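Local coordinates for protein 3',5'-nucleoside bisphosphate phosphatase (Chromobacterium violaceum, PDB 2YB1) that hydrolyses nucleoside 3',5'-bisphosphates to nucleoside 5'-phosphates and orthophosphate, using three manganese ions per subunit, at residues A[2-7]-A[271-276]; A[101-106]-A[117-122]; A[67-72]-A[202-207]. All blocks are in the same frame, centred on the assembly; numbering follows the deposited sequence.

Contact 1 (A[2-7]-A[271-276]). With MN (manganese (II) ion), chain C.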
loop_
_atom_site.group_PDB
_atom_site.type_symbol
_atom_site.label_atom_id
_atom_site.label_comp_id
_atom_site.label_asym_id
_atom_site.label_seq_id
_atom_site.Cartn_x
_atom_site.Cartn_y
_atom_site.Cartn_z
ATOM N N ALA A 2 -5.255 -16.955 8.168
ATOM C CA ALA A 2 -3.989 -16.620 8.803
ATOM C C ALA A 2 -4.139 -15.356 9.638
ATOM O O ALA A 2 -4.880 -14.444 9.273
ATOM C CB ALA A 2 -2.898 -16.432 7.761
ATOM N N ASN A 3 -3.430 -15.326 10.763
ATOM C CA ASN A 3 -3.464 -14.220 11.729
ATOM C C ASN A 3 -2.378 -13.171 11.497
ATOM O O ASN A 3 -1.861 -12.581 12.447
ATOM C CB ASN A 3 -3.593 -14.667 13.196
ATOM C CG ASN A 3 -2.490 -15.597 13.628
ATOM O OD1 ASN A 3 -1.638 -15.975 12.835
ATOM N ND2 ASN A 3 -2.496 -15.966 14.903
ATOM N N ILE A 4 -1.901 -13.116 10.260
ATOM C CA ILE A 4 -0.853 -12.199 9.832
ATOM C C ILE A 4 -1.434 -11.156 8.865
ATOM O O ILE A 4 -2.247 -11.485 8.003
ATOM C CB ILE A 4 0.243 -12.978 9.074
ATOM C CG1 ILE A 4 0.742 -14.163 9.903
ATOM C CG2 ILE A 4 1.403 -12.067 8.681
ATOM C CD1 ILE A 4 1.671 -13.772 11.001
ATOM N N ASP A 5 -1.087 -9.885 9.030
ATOM C CA ASP A 5 -1.498 -8.909 8.029
ATOM C C ASP A 5 -0.365 -7.916 7.773
ATOM O O ASP A 5 -0.058 -7.080 8.632
ATOM C CB ASP A 5 -2.764 -8.194 8.515
ATOM C CG ASP A 5 -3.384 -7.310 7.452
ATOM O OD1 ASP A 5 -2.770 -7.149 6.368
ATOM O OD2 ASP A 5 -4.490 -6.774 7.701
ATOM N N LEU A 6 0.224 -8.000 6.583
ATOM C CA LEU A 6 1.358 -7.170 6.170
ATOM C C LEU A 6 1.046 -6.009 5.221
ATOM O O LEU A 6 1.955 -5.538 4.524
ATOM C CB LEU A 6 2.543 -8.019 5.675
ATOM C CG LEU A 6 2.901 -9.158 6.637
ATOM C CD1 LEU A 6 4.091 -9.966 6.134
ATOM C CD2 LEU A 6 3.142 -8.635 8.067
ATOM N N HIS A 7 -0.235 -5.687 5.033
ATOM C CA HIS A 7 -0.596 -4.518 4.226
ATOM C C HIS A 7 -1.870 -3.810 4.722
ATOM O O HIS A 7 -2.944 -4.389 4.663
ATOM C CB HIS A 7 -0.778 -4.992 2.780
ATOM C CG HIS A 7 -0.904 -3.894 1.773
ATOM N ND1 HIS A 7 -0.414 -4.015 0.487
ATOM C CD2 HIS A 7 -1.484 -2.673 1.840
ATOM C CE1 HIS A 7 -0.677 -2.909 -0.186
ATOM N NE2 HIS A 7 -1.322 -2.079 0.612
ATOM N N PRO A 271 6.687 -18.197 2.993
ATOM C CA PRO A 271 6.123 -16.979 3.596
ATOM C C PRO A 271 7.193 -15.935 3.882
ATOM O O PRO A 271 8.223 -16.244 4.481
ATOM C CB PRO A 271 5.523 -17.479 4.918
ATOM C CG PRO A 271 5.375 -18.960 4.750
ATOM C CD PRO A 271 6.514 -19.381 3.848
ATOM N N ILE A 272 6.939 -14.698 3.480
ATOM C CA ILE A 272 7.939 -13.651 3.641
ATOM C C ILE A 272 8.250 -13.342 5.119
ATOM O O ILE A 272 9.373 -12.935 5.447
ATOM C CB ILE A 272 7.532 -12.363 2.895
ATOM C CG1 ILE A 272 8.768 -11.506 2.601
ATOM C CG2 ILE A 272 6.444 -11.607 3.676
ATOM C CD1 ILE A 272 8.529 -10.401 1.581
ATOM N N TRP A 273 7.278 -13.541 6.012
ATOM C CA TRP A 273 7.505 -13.220 7.428
ATOM C C TRP A 273 8.600 -14.064 8.084
ATOM O O TRP A 273 9.288 -13.609 9.010
ATOM C CB TRP A 273 6.210 -13.242 8.256
ATOM C CG TRP A 273 5.341 -14.437 8.078
ATOM C CD1 TRP A 273 5.380 -15.598 8.790
ATOM C CD2 TRP A 273 4.262 -14.574 7.140
ATOM N NE1 TRP A 273 4.400 -16.458 8.345
ATOM C CE2 TRP A 273 3.702 -15.850 7.332
ATOM C CE3 TRP A 273 3.732 -13.746 6.146
ATOM C CZ2 TRP A 273 2.625 -16.317 6.573
ATOM C CZ3 TRP A 273 2.667 -14.214 5.387
ATOM C CH2 TRP A 273 2.119 -15.479 5.614
ATOM N N ARG A 274 8.783 -15.284 7.597
ATOM C CA ARG A 274 9.873 -16.112 8.101
ATOM C C ARG A 274 11.248 -15.492 7.809
ATOM O O ARG A 274 12.211 -15.716 8.548
ATOM C CB ARG A 274 9.778 -17.526 7.536
ATOM C CG ARG A 274 8.487 -18.231 7.930
ATOM C CD ARG A 274 8.445 -19.655 7.405
ATOM N NE ARG A 274 7.149 -20.293 7.642
ATOM C CZ ARG A 274 6.747 -21.407 7.033
ATOM N NH1 ARG A 274 7.536 -22.005 6.144
ATOM N NH2 ARG A 274 5.551 -21.920 7.302
ATOM N N GLU A 275 11.332 -14.722 6.728
ATOM C CA GLU A 275 12.587 -14.069 6.328
ATOM C C GLU A 275 12.790 -12.692 6.978
ATOM O O GLU A 275 13.870 -12.106 6.903
ATOM C CB GLU A 275 12.626 -13.917 4.802
ATOM C CG GLU A 275 12.313 -15.219 4.037
ATOM C CD GLU A 275 13.145 -16.395 4.529
ATOM O OE1 GLU A 275 14.326 -16.183 4.882
ATOM O OE2 GLU A 275 12.611 -17.525 4.574
ATOM N N LEU A 276 11.729 -12.157 7.574
ATOM C CA LEU A 276 11.784 -10.837 8.197
ATOM C C LEU A 276 11.968 -10.874 9.715
ATOM O O LEU A 276 11.891 -9.827 10.382
ATOM C CB LEU A 276 10.550 -10.006 7.812
ATOM C CG LEU A 276 10.486 -9.605 6.330
ATOM C CD1 LEU A 276 9.058 -9.304 5.900
ATOM C CD2 LEU A 276 11.415 -8.438 6.018
HETATM MN MN MN C . -2.345 -0.304 -0.162
#

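Contact 2 (A[101-106]-A[117-122]). With AMP (adenosine monophosphate), chain E.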
loop_
_atom_site.group_PDB
_atom_site.type_symbol
_atom_site.label_atom_id
_atom_site.label_comp_id
_atom_site.label_asym_id
_atom_site.label_seq_id
_atom_site.Cartn_x
_atom_site.Cartn_y
_atom_site.Cartn_z
ATOM N N GLU A 101 -0.221 19.565 -5.903
ATOM C CA GLU A 101 -0.400 20.179 -7.216
ATOM C C GLU A 101 -1.316 19.324 -8.110
ATOM O O GLU A 101 -2.263 19.823 -8.717
ATOM C CB GLU A 101 0.978 20.361 -7.862
ATOM C CG GLU A 101 0.988 20.747 -9.330
ATOM C CD GLU A 101 2.411 20.783 -9.899
ATOM O OE1 GLU A 101 3.184 19.814 -9.670
ATOM O OE2 GLU A 101 2.753 21.776 -10.584
ATOM N N ARG A 102 -1.025 18.029 -8.184
ATOM C CA ARG A 102 -1.836 17.103 -8.964
ATOM C C ARG A 102 -3.289 17.102 -8.490
ATOM O O ARG A 102 -4.226 17.027 -9.301
ATOM C CB ARG A 102 -1.247 15.701 -8.843
ATOM C CG ARG A 102 -2.073 14.550 -9.426
ATOM C CD ARG A 102 -1.290 13.252 -9.147
ATOM N NE ARG A 102 -1.944 12.009 -9.563
ATOM C CZ ARG A 102 -2.551 11.164 -8.732
ATOM N NH1 ARG A 102 -2.618 11.434 -7.424
ATOM N NH2 ARG A 102 -3.085 10.041 -9.208
ATOM N N ALA A 103 -3.473 17.175 -7.175
ATOM C CA ALA A 103 -4.817 17.177 -6.594
ATOM C C ALA A 103 -5.626 18.424 -6.948
ATOM O O ALA A 103 -6.821 18.333 -7.212
ATOM C CB ALA A 103 -4.753 16.998 -5.071
ATOM N N ARG A 104 -4.992 19.594 -6.931
ATOM C CA ARG A 104 -5.702 20.813 -7.316
ATOM C C ARG A 104 -6.177 20.706 -8.772
ATOM O O ARG A 104 -7.277 21.134 -9.124
ATOM C CB ARG A 104 -4.815 22.046 -7.113
ATOM C CG ARG A 104 -4.349 22.237 -5.672
ATOM C CD ARG A 104 -3.577 23.548 -5.506
ATOM N NE ARG A 104 -2.858 23.578 -4.234
ATOM C CZ ARG A 104 -1.572 23.271 -4.089
ATOM N NH1 ARG A 104 -0.851 22.908 -5.151
ATOM N NH2 ARG A 104 -1.003 23.320 -2.882
ATOM N N GLN A 105 -5.338 20.112 -9.607
ATOM C CA GLN A 105 -5.651 19.871 -11.009
ATOM C C GLN A 105 -6.786 18.841 -11.185
ATOM O O GLN A 105 -7.659 19.006 -12.043
ATOM C CB GLN A 105 -4.374 19.433 -11.751
ATOM C CG GLN A 105 -3.325 20.550 -11.841
ATOM C CD GLN A 105 -1.949 20.073 -12.291
ATOM O OE1 GLN A 105 -1.709 18.878 -12.447
ATOM N NE2 GLN A 105 -1.035 21.018 -12.487
ATOM N N MET A 106 -6.775 17.788 -10.371
ATOM C CA MET A 106 -7.851 16.798 -10.394
ATOM C C MET A 106 -9.180 17.479 -10.077
ATOM O O MET A 106 -10.200 17.219 -10.724
ATOM C CB MET A 106 -7.579 15.658 -9.401
ATOM C CG MET A 106 -6.382 14.749 -9.771
ATOM S SD MET A 106 -6.267 13.305 -8.670
ATOM C CE MET A 106 -5.482 13.982 -7.224
ATOM N N GLY A 117 -16.067 21.775 -6.694
ATOM C CA GLY A 117 -15.793 21.644 -5.273
ATOM C C GLY A 117 -15.133 20.357 -4.815
ATOM O O GLY A 117 -15.083 20.098 -3.613
ATOM N N CYS A 118 -14.615 19.554 -5.747
ATOM C CA CYS A 118 -14.044 18.251 -5.384
ATOM C C CYS A 118 -12.694 18.293 -4.658
ATOM O O CYS A 118 -12.451 17.482 -3.765
ATOM C CB CYS A 118 -13.974 17.318 -6.599
ATOM S SG CYS A 118 -15.616 16.873 -7.202
ATOM N N PHE A 119 -11.810 19.213 -5.033
ATOM C CA PHE A 119 -10.567 19.365 -4.274
ATOM C C PHE A 119 -10.888 19.717 -2.828
ATOM O O PHE A 119 -10.364 19.092 -1.897
ATOM C CB PHE A 119 -9.652 20.432 -4.874
ATOM C CG PHE A 119 -8.383 20.664 -4.073
ATOM C CD1 PHE A 119 -7.321 19.774 -4.151
ATOM C CD2 PHE A 119 -8.254 21.779 -3.249
ATOM C CE1 PHE A 119 -6.156 19.982 -3.425
ATOM C CE2 PHE A 119 -7.093 21.990 -2.508
ATOM C CZ PHE A 119 -6.046 21.087 -2.593
ATOM N N ASP A 120 -11.746 20.721 -2.635
ATOM C CA ASP A 120 -12.113 21.134 -1.277
ATOM C C ASP A 120 -12.743 19.982 -0.507
ATOM O O ASP A 120 -12.414 19.752 0.656
ATOM C CB ASP A 120 -13.064 22.325 -1.295
ATOM C CG ASP A 120 -12.389 23.617 -1.722
ATOM O OD1 ASP A 120 -11.147 23.658 -1.826
ATOM O OD2 ASP A 120 -13.105 24.604 -1.934
ATOM N N GLY A 121 -13.647 19.257 -1.160
ATOM C CA GLY A 121 -14.330 18.140 -0.527
ATOM C C GLY A 121 -13.377 17.024 -0.141
ATOM O O GLY A 121 -13.458 16.475 0.964
ATOM N N ALA A 122 -12.468 16.686 -1.053
ATOM C CA ALA A 122 -11.457 15.663 -0.779
ATOM C C ALA A 122 -10.609 16.054 0.430
ATOM O O ALA A 122 -10.286 15.231 1.278
ATOM C CB ALA A 122 -10.561 15.456 -2.020
HETATM P P AMP E . -3.287 8.107 -5.830
HETATM O O1P AMP E . -3.325 7.839 -7.320
HETATM O O2P AMP E . -2.016 7.497 -5.280
HETATM O O3P AMP E . -3.549 9.569 -5.564
HETATM O "O5'" AMP E . -4.537 7.250 -5.338
HETATM C "C5'" AMP E . -4.543 5.839 -5.469
HETATM C "C4'" AMP E . -5.408 5.187 -4.423
HETATM O "O4'" AMP E . -6.792 5.254 -4.834
HETATM C "C3'" AMP E . -5.159 3.702 -4.197
HETATM O "O3'" AMP E . -4.073 3.460 -3.316
HETATM C "C2'" AMP E . -6.498 3.197 -3.664
HETATM O "O2'" AMP E . -6.600 3.436 -2.266
HETATM C "C1'" AMP E . -7.493 4.108 -4.385
HETATM N N9 AMP E . -8.095 3.442 -5.553
HETATM C C8 AMP E . -7.581 3.388 -6.800
HETATM N N7 AMP E . -8.403 2.674 -7.621
HETATM C C5 AMP E . -9.454 2.254 -6.888
HETATM C C6 AMP E . -10.685 1.464 -7.126
HETATM N N6 AMP E . -10.960 0.956 -8.350
HETATM N N1 AMP E . -11.521 1.270 -6.077
HETATM C C2 AMP E . -11.264 1.763 -4.848
HETATM N N3 AMP E . -10.165 2.487 -4.560
HETATM C C4 AMP E . -9.246 2.762 -5.524
#

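Contact 3 (A[67-72]-A[202-207])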
loop_
_atom_site.group_PDB
_atom_site.type_symbol
_atom_site.label_atom_id
_atom_site.label_comp_id
_atom_site.label_asym_id
_atom_site.label_seq_id
_atom_site.Cartn_x
_atom_site.Cartn_y
_atom_site.Cartn_z
ATOM N N VAL A 67 5.022 3.714 -7.969
ATOM C CA VAL A 67 6.000 3.507 -9.032
ATOM C C VAL A 67 5.329 3.654 -10.404
ATOM O O VAL A 67 4.213 3.173 -10.613
ATOM C CB VAL A 67 6.658 2.092 -8.912
ATOM C CG1 VAL A 67 7.418 1.697 -10.201
ATOM C CG2 VAL A 67 7.593 2.039 -7.711
ATOM N N SER A 68 5.995 4.343 -11.330
ATOM C CA SER A 68 5.556 4.309 -12.726
ATOM C C SER A 68 6.519 3.402 -13.471
ATOM O O SER A 68 7.733 3.645 -13.494
ATOM C CB SER A 68 5.527 5.705 -13.356
ATOM O OG SER A 68 4.647 6.572 -12.659
ATOM N N TRP A 69 5.985 2.331 -14.036
ATOM C CA TRP A 69 6.790 1.387 -14.796
ATOM C C TRP A 69 6.176 1.330 -16.194
ATOM O O TRP A 69 5.082 0.784 -16.386
ATOM C CB TRP A 69 6.741 0.017 -14.103
ATOM C CG TRP A 69 7.526 -1.102 -14.760
ATOM C CD1 TRP A 69 8.888 -1.262 -14.777
ATOM C CD2 TRP A 69 6.981 -2.233 -15.443
ATOM N NE1 TRP A 69 9.222 -2.416 -15.447
ATOM C CE2 TRP A 69 8.070 -3.033 -15.863
ATOM C CE3 TRP A 69 5.678 -2.647 -15.748
ATOM C CZ2 TRP A 69 7.895 -4.223 -16.571
ATOM C CZ3 TRP A 69 5.504 -3.844 -16.455
ATOM C CH2 TRP A 69 6.612 -4.610 -16.859
ATOM N N GLY A 70 6.873 1.895 -17.175
ATOM C CA GLY A 70 6.252 2.100 -18.476
ATOM C C GLY A 70 4.963 2.903 -18.336
ATOM O O GLY A 70 4.940 3.945 -17.674
ATOM N N ARG A 71 3.884 2.422 -18.950
ATOM C CA ARG A 71 2.589 3.106 -18.879
ATOM C C ARG A 71 1.799 2.708 -17.631
ATOM O O ARG A 71 0.664 3.150 -17.436
ATOM C CB ARG A 71 1.744 2.789 -20.121
ATOM C CG ARG A 71 0.986 1.465 -20.022
ATOM C CD ARG A 71 -0.094 1.329 -21.098
ATOM N NE ARG A 71 -1.270 0.609 -20.606
ATOM C CZ ARG A 71 -1.530 -0.671 -20.859
ATOM N NH1 ARG A 71 -0.697 -1.387 -21.606
ATOM N NH2 ARG A 71 -2.626 -1.240 -20.368
ATOM N N HIS A 72 2.394 1.863 -16.795
ATOM C CA HIS A 72 1.687 1.291 -15.654
ATOM C C HIS A 72 2.081 1.968 -14.355
ATOM O O HIS A 72 3.252 2.284 -14.146
ATOM C CB HIS A 72 1.993 -0.204 -15.534
ATOM C CG HIS A 72 1.696 -0.982 -16.777
ATOM N ND1 HIS A 72 0.468 -1.565 -17.014
ATOM C CD2 HIS A 72 2.464 -1.269 -17.853
ATOM C CE1 HIS A 72 0.493 -2.174 -18.186
ATOM N NE2 HIS A 72 1.694 -2.012 -18.714
ATOM N N ILE A 202 3.517 -9.580 -16.498
ATOM C CA ILE A 202 3.788 -9.923 -15.102
ATOM C C ILE A 202 5.197 -10.485 -14.962
ATOM O O ILE A 202 5.944 -10.108 -14.057
ATOM C CB ILE A 202 2.768 -10.953 -14.538
ATOM C CG1 ILE A 202 1.391 -10.309 -14.330
ATOM C CG2 ILE A 202 3.274 -11.527 -13.216
ATOM C CD1 ILE A 202 1.367 -9.252 -13.245
ATOM N N GLU A 203 5.557 -11.393 -15.863
ATOM C CA GLU A 203 6.897 -11.970 -15.858
ATOM C C GLU A 203 7.963 -10.900 -16.056
ATOM O O GLU A 203 8.987 -10.910 -15.389
ATOM C CB GLU A 203 7.024 -13.052 -16.933
ATOM C CG GLU A 203 8.456 -13.455 -17.214
ATOM C CD GLU A 203 8.711 -14.925 -16.945
ATOM O OE1 GLU A 203 7.953 -15.523 -16.149
ATOM O OE2 GLU A 203 9.664 -15.482 -17.532
ATOM N N ARG A 204 7.719 -9.990 -16.994
ATOM C CA ARG A 204 8.637 -8.889 -17.281
ATOM C C ARG A 204 8.806 -7.990 -16.050
ATOM O O ARG A 204 9.924 -7.599 -15.692
ATOM C CB ARG A 204 8.099 -8.063 -18.459
ATOM C CG ARG A 204 9.064 -7.023 -18.989
ATOM C CD ARG A 204 10.312 -7.703 -19.523
ATOM N NE ARG A 204 11.520 -6.923 -19.269
ATOM C CZ ARG A 204 12.707 -7.451 -18.972
ATOM N NH1 ARG A 204 12.858 -8.770 -18.884
ATOM N NH2 ARG A 204 13.747 -6.651 -18.763
ATOM N N LEU A 205 7.685 -7.658 -15.412
ATOM C CA LEU A 205 7.711 -6.859 -14.188
ATOM C C LEU A 205 8.530 -7.545 -13.091
ATOM O O LEU A 205 9.370 -6.907 -12.450
ATOM C CB LEU A 205 6.288 -6.580 -13.691
ATOM C CG LEU A 205 6.185 -5.874 -12.335
ATOM C CD1 LEU A 205 6.913 -4.504 -12.346
ATOM C CD2 LEU A 205 4.719 -5.712 -11.916
ATOM N N ILE A 206 8.277 -8.838 -12.876
ATOM C CA ILE A 206 9.039 -9.627 -11.901
ATOM C C ILE A 206 10.549 -9.641 -12.187
ATOM O O ILE A 206 11.360 -9.412 -11.285
ATOM C CB ILE A 206 8.515 -11.078 -11.794
ATOM C CG1 ILE A 206 7.114 -11.090 -11.147
ATOM C CG2 ILE A 206 9.503 -11.951 -11.011
ATOM C CD1 ILE A 206 6.466 -12.452 -11.122
ATOM N N LEU A 207 10.923 -9.908 -13.436
ATOM C CA LEU A 207 12.337 -9.905 -13.817
ATOM C C LEU A 207 13.004 -8.549 -13.555
ATOM O O LEU A 207 14.097 -8.492 -12.992
ATOM C CB LEU A 207 12.499 -10.309 -15.284
ATOM C CG LEU A 207 12.111 -11.765 -15.554
ATOM C CD1 LEU A 207 12.408 -12.155 -16.995
ATOM C CD2 LEU A 207 12.849 -12.694 -14.575
#

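Contact 1 (A[2-7]-A[271-276])
L6 and W273 mark the nearest approach of the two backbones, their CA atoms 8.7 Å apart, so the short strand 4-5 and the weakly bonded helix 272-275 meet through side chains. The CB atoms of I4 and L6 point toward the helix and that of D5 points away. The CG2 methyl of I4, held anti to its own N, rests on one face of the W273 indole as a CH-pi contact, 4.2 Å from the centroid of the six-membered ring and 23° off its normal. P271 CB lies over the opposite face, both atoms offset toward the rim. The strand is an outermost one in the seven-stranded sheet of this PHP-family domain, related to the TIM-barrel folds, and the helix also touches strands 33-36 and 242-246. L6 approaches differently: its CD1 comes to the indole edge, 3.8 Å from W273 CE3, and also meets I272 CG2. On the far side of the strand D5 OD1 accepts from H7 N at 3.2 Å, closing an Asx turn at the backbone of H7, whose ring NE2 binds manganese at 2.2 Å, beside H9, E64 and D248. In the second shell, E218 is hydrogen-bonded to H7 ND1.

Contact 2 (A[101-106]-A[117-122])
F119 carries this contact with its ring alone, meeting A103 and R104 of helix 99-112 close to where the backbones draw nearest, R104 CA and F119 CA being 5.9 Å apart. The apolar part has two directions. Over one face, offset toward the rim, comes the CG methylene of R104, a CH-pi contact 3.9 Å from the ring centroid and 24° off the normal. At the edge, in the ring plane, A103 CB stands 3.7 Å from F119 CE1. With CG trans to N about the first torsion, the F119 ring is carried out from its own helix, and its CD1 also comes within 3.4 Å of A103 O. The R104 side chain runs alongside the phenyl group and points the same way, its CG making the overlap.

The polar interactions belong to R102, on another side of the same helix turn. Its extended chain brings the guanidinium to the phosphate of AMP. NH1 donates to O3P, which meets the edge near the plane, at 2.8 Å with an N-H...O angle of 168°; NH2 donates to O1P, which stands out of the plane, at 2.9 Å and a more bent 146°. M106 SD lies over one guanidinium face, and R99, R134 and T135 also bind the nucleotide.

Two consecutive helices thus pack side by side through the F119 ring, one of them carrying R102 of the substrate site. Helix 118-123 starts after G117 at the N-cap position. Both helices also pack on helix 134-143, M106 and A122 each touching F137 and C118 touching L141.

Contact 3 (A[67-72]-A[202-207])
The W69 indole lies against L205, whose CD1 sits over the ring centre, 4.0 Å from the centroid of the six-membered ring and 15° off its normal. This CH-pi contact uses one branch of the leucine; its CB also lies over the face, 3.7 Å from W69 CH2. The indole also reaches the helix backbone, with CH2 3.5 Å from L205 N. A chi1 of 180° at W69 stretches the ring from the strand across to the helix, bridging CA atoms that stand 8.3 Å apart at W69 and L205. R204 touches the rim instead: its CG lies near the ring plane, 3.9 Å from W69 CZ2.

W69 is also the first residue of a type II' beta turn to H72, the two-residue beta hairpin that joins antiparallel strands 59-69 and 72-79 of the central sheet. Two backbone bonds close it, W69 N to H72 O at 2.7 Å and H72 N to W69 O at 2.9 Å, and G70 fills the first inner position, where a positive phi suits glycine. The contact therefore ties the end of this hairpin to helix 199-211, which comes after strand 186-189. Polar groups round the aromatic contact converge on D208, one turn farther along the helix: its OD2 accepts from W69 NE1, while OD1 forms a salt bridge with R204 NH2. L173 of helix 173-182 touches both W69 and L205.

How the contacts relate
From the N terminus, the chain leaves strand 4-5, and contact 1 brings helix 272-275 back against it, closing the longest of the three loops, of 263 residues, which contains the other two. Contact 3 closes a loop of 129 residues inside it, between the hairpin after strand 59-69 and helix 199-211. Contact 2, nested inside that again, spans just ten residues between consecutive helices. The loops thus nest without crossing. Contacts 1 and 3 both reach the central sheet, their centres 24 Å apart, whereas contact 2 joins helices beside the nucleotide, its centre 36 Å from that of contact 1 and on the opposite side of the chain's centre.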